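Side-chain contact in aromatic-amino-acid:2-oxoglutarate transaminase (Candida albicans, PDB 6HND), which probably transfers amino groups between aromatic amino acids and 2-oxo acids such as 2-oxoglutarate, using pyridoxal 5'-phosphate as cofactor: residues B[145-150]-B[351-356]. Residues are numbered along the deposited sequence; the frame is centred on the assembly and turned at random.
Sequences DFIIRT and FIVGHK
F146 and I147, neighbours on helix 137-151, meet F351 and V353, two residues of strand 350-355 that lie on the same side of the strand because side chains alternate along it. F146 reaches the strand with one corner of its ring: CD2 lies 4.3 Å from CZ of F351, a loose approach in which the tip of F351 meets the F146 ring obliquely. A large aromatic ring suits this site, since it also packs against L396 and I399 of helix 392-418 and stands edge-to-face with Y285.

I147 makes the closest contacts. Its CG1 points away from the carbonyl carbon, on the backbone N side (chi1 -82°), and sits 3.7 Å from CE2 of F351, near the plane of that ring and at its edge. The same CG1 is 3.7 Å from CG2 of V353, while the terminal CD1 of I147 lies 3.9 Å from that methyl. A branched chain suits this place because CG2 of I147 can at the same time face the other V353 methyl, CG1, at 4.2 Å; both valine branches thus meet the isoleucine. V353 CG2, like I147 CG1, lies at the edge of the F351 ring.

One turn after F146, T150 turns its hydroxyl back onto the helix: OG1 donates to F146 O at 3.0 Å, tilted 34° from the carbonyl plane, and T150 N reaches that oxygen from the opposite face. OG1 also hydrogen-bonds Y285 OH. The CG2 methyl lies above one face of the F146 ring, displaced toward the rim.

The axes of 145-150 and 351-355 cross at -70°, packing the helix on the seven-stranded sheet of the class I aminotransferase fold, in which strand 333-338, beside 350-355, carries T338, a pyridoxal 5'-phosphate-binding residue. Contacts across the interface are entirely apolar, so between these two segments shape and exclusion of water, rather than directed bonds, do the work.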
loop_
_atom_site.group_PDB
_atom_site.type_symbol
_atom_site.label_atom_id
_atom_site.label_comp_id
_atom_site.label_asym_id
_atom_site.label_seq_id
_atom_site.Cartn_x
_atom_site.Cartn_y
_atom_site.Cartn_z
ATOM N N ASP B 145 -3.630 16.529 15.649
ATOM C CA ASP B 145 -4.346 17.789 15.959
ATOM C C ASP B 145 -5.839 17.606 15.696
ATOM O O ASP B 145 -6.644 18.059 16.532
ATOM C CB ASP B 145 -3.732 18.944 15.167
ATOM C CG ASP B 145 -2.331 19.324 15.655
ATOM O OD1 ASP B 145 -1.942 18.830 16.716
ATOM O OD2 ASP B 145 -1.634 20.107 14.960
ATOM N N PHE B 146 -6.185 16.935 14.591
ATOM C CA PHE B 146 -7.573 16.665 14.145
ATOM C C PHE B 146 -8.263 15.784 15.176
ATOM O O PHE B 146 -9.421 16.065 15.509
ATOM C CB PHE B 146 -7.580 16.012 12.758
ATOM C CG PHE B 146 -8.950 15.737 12.193
ATOM C CD1 PHE B 146 -9.734 16.766 11.692
ATOM C CD2 PHE B 146 -9.444 14.443 12.134
ATOM C CE1 PHE B 146 -10.999 16.511 11.185
ATOM C CE2 PHE B 146 -10.710 14.191 11.628
ATOM C CZ PHE B 146 -11.481 15.222 11.146
ATOM N N ILE B 147 -7.588 14.716 15.623
ATOM C CA ILE B 147 -8.137 13.763 16.637
ATOM C C ILE B 147 -8.225 14.472 18.004
ATOM O O ILE B 147 -9.219 14.283 18.706
ATOM C CB ILE B 147 -7.329 12.452 16.657
ATOM C CG1 ILE B 147 -7.797 11.527 15.541
ATOM C CG2 ILE B 147 -7.404 11.723 17.984
ATOM C CD1 ILE B 147 -9.121 10.846 15.825
ATOM N N ILE B 148 -7.261 15.305 18.366
ATOM C CA ILE B 148 -7.355 16.092 19.627
ATOM C C ILE B 148 -8.625 16.961 19.551
ATOM O O ILE B 148 -9.390 16.948 20.517
ATOM C CB ILE B 148 -6.066 16.904 19.887
ATOM C CG1 ILE B 148 -4.883 15.999 20.241
ATOM C CG2 ILE B 148 -6.299 17.952 20.960
ATOM C CD1 ILE B 148 -3.521 16.729 20.279
ATOM N N ARG B 149 -8.881 17.616 18.415
ATOM C CA ARG B 149 -10.055 18.515 18.242
ATOM C C ARG B 149 -11.371 17.708 18.308
ATOM O O ARG B 149 -12.301 18.138 19.016
ATOM C CB ARG B 149 -9.897 19.306 16.939
ATOM C CG ARG B 149 -10.898 20.444 16.767
ATOM C CD ARG B 149 -10.564 21.691 17.588
ATOM N NE ARG B 149 -11.241 22.878 17.075
ATOM C CZ ARG B 149 -12.214 23.550 17.699
ATOM N NH1 ARG B 149 -12.671 23.161 18.877
ATOM N NH2 ARG B 149 -12.745 24.615 17.123
ATOM N N THR B 150 -11.461 16.571 17.612
ATOM C CA THR B 150 -12.752 15.867 17.357
ATOM C C THR B 150 -13.020 14.759 18.378
ATOM O O THR B 150 -14.208 14.540 18.692
ATOM C CB THR B 150 -12.818 15.298 15.928
ATOM O OG1 THR B 150 -11.805 14.294 15.760
ATOM C CG2 THR B 150 -12.667 16.396 14.897
ATOM N N PHE B 351 -5.603 6.978 8.373
ATOM C CA PHE B 351 -4.712 6.801 9.542
ATOM C C PHE B 351 -5.415 5.939 10.582
ATOM O O PHE B 351 -6.643 5.809 10.557
ATOM C CB PHE B 351 -4.241 8.163 10.073
ATOM C CG PHE B 351 -5.330 9.078 10.564
ATOM C CD1 PHE B 351 -6.005 9.914 9.688
ATOM C CD2 PHE B 351 -5.669 9.105 11.902
ATOM C CE1 PHE B 351 -7.001 10.755 10.154
ATOM C CE2 PHE B 351 -6.685 9.929 12.359
ATOM C CZ PHE B 351 -7.354 10.746 11.485
ATOM N N ILE B 352 -4.623 5.405 11.496
ATOM C CA ILE B 352 -5.132 4.749 12.720
ATOM C C ILE B 352 -4.644 5.559 13.926
ATOM O O ILE B 352 -3.650 6.310 13.809
ATOM C CB ILE B 352 -4.754 3.259 12.803
ATOM C CG1 ILE B 352 -3.248 3.038 12.810
ATOM C CG2 ILE B 352 -5.461 2.492 11.697
ATOM C CD1 ILE B 352 -2.856 1.610 12.926
ATOM N N VAL B 353 -5.398 5.444 15.019
ATOM C CA VAL B 353 -5.100 6.051 16.337
ATOM C C VAL B 353 -5.156 4.894 17.315
ATOM O O VAL B 353 -6.147 4.158 17.238
ATOM C CB VAL B 353 -6.127 7.124 16.710
ATOM C CG1 VAL B 353 -5.717 7.906 17.953
ATOM C CG2 VAL B 353 -6.436 8.038 15.534
ATOM N N GLY B 354 -4.114 4.743 18.131
ATOM C CA GLY B 354 -4.008 3.683 19.145
ATOM C C GLY B 354 -2.840 3.917 20.077
ATOM O O GLY B 354 -2.126 4.951 19.914
ATOM N N HIS B 355 -2.651 3.004 21.036
ATOM C CA HIS B 355 -1.516 3.048 21.990
ATOM C C HIS B 355 -0.192 3.013 21.212
ATOM O O HIS B 355 -0.078 2.230 20.214
ATOM C CB HIS B 355 -1.620 1.919 23.037
ATOM C CG HIS B 355 -0.783 2.173 24.253
ATOM N ND1 HIS B 355 0.524 1.739 24.350
ATOM C CD2 HIS B 355 -1.052 2.860 25.396
ATOM C CE1 HIS B 355 1.015 2.137 25.504
ATOM N NE2 HIS B 355 0.065 2.830 26.168
ATOM N N LYS B 356 0.776 3.811 21.663
ATOM C CA LYS B 356 2.191 3.791 21.218
ATOM C C LYS B 356 2.616 2.359 20.876
ATOM O O LYS B 356 3.268 2.178 19.830
ATOM C CB LYS B 356 3.107 4.355 22.313
ATOM C CG LYS B 356 3.858 5.632 21.960
ATOM C CD LYS B 356 3.704 6.784 22.977
ATOM C CE LYS B 356 3.906 6.403 24.438
ATOM N NZ LYS B 356 5.201 5.720 24.689
#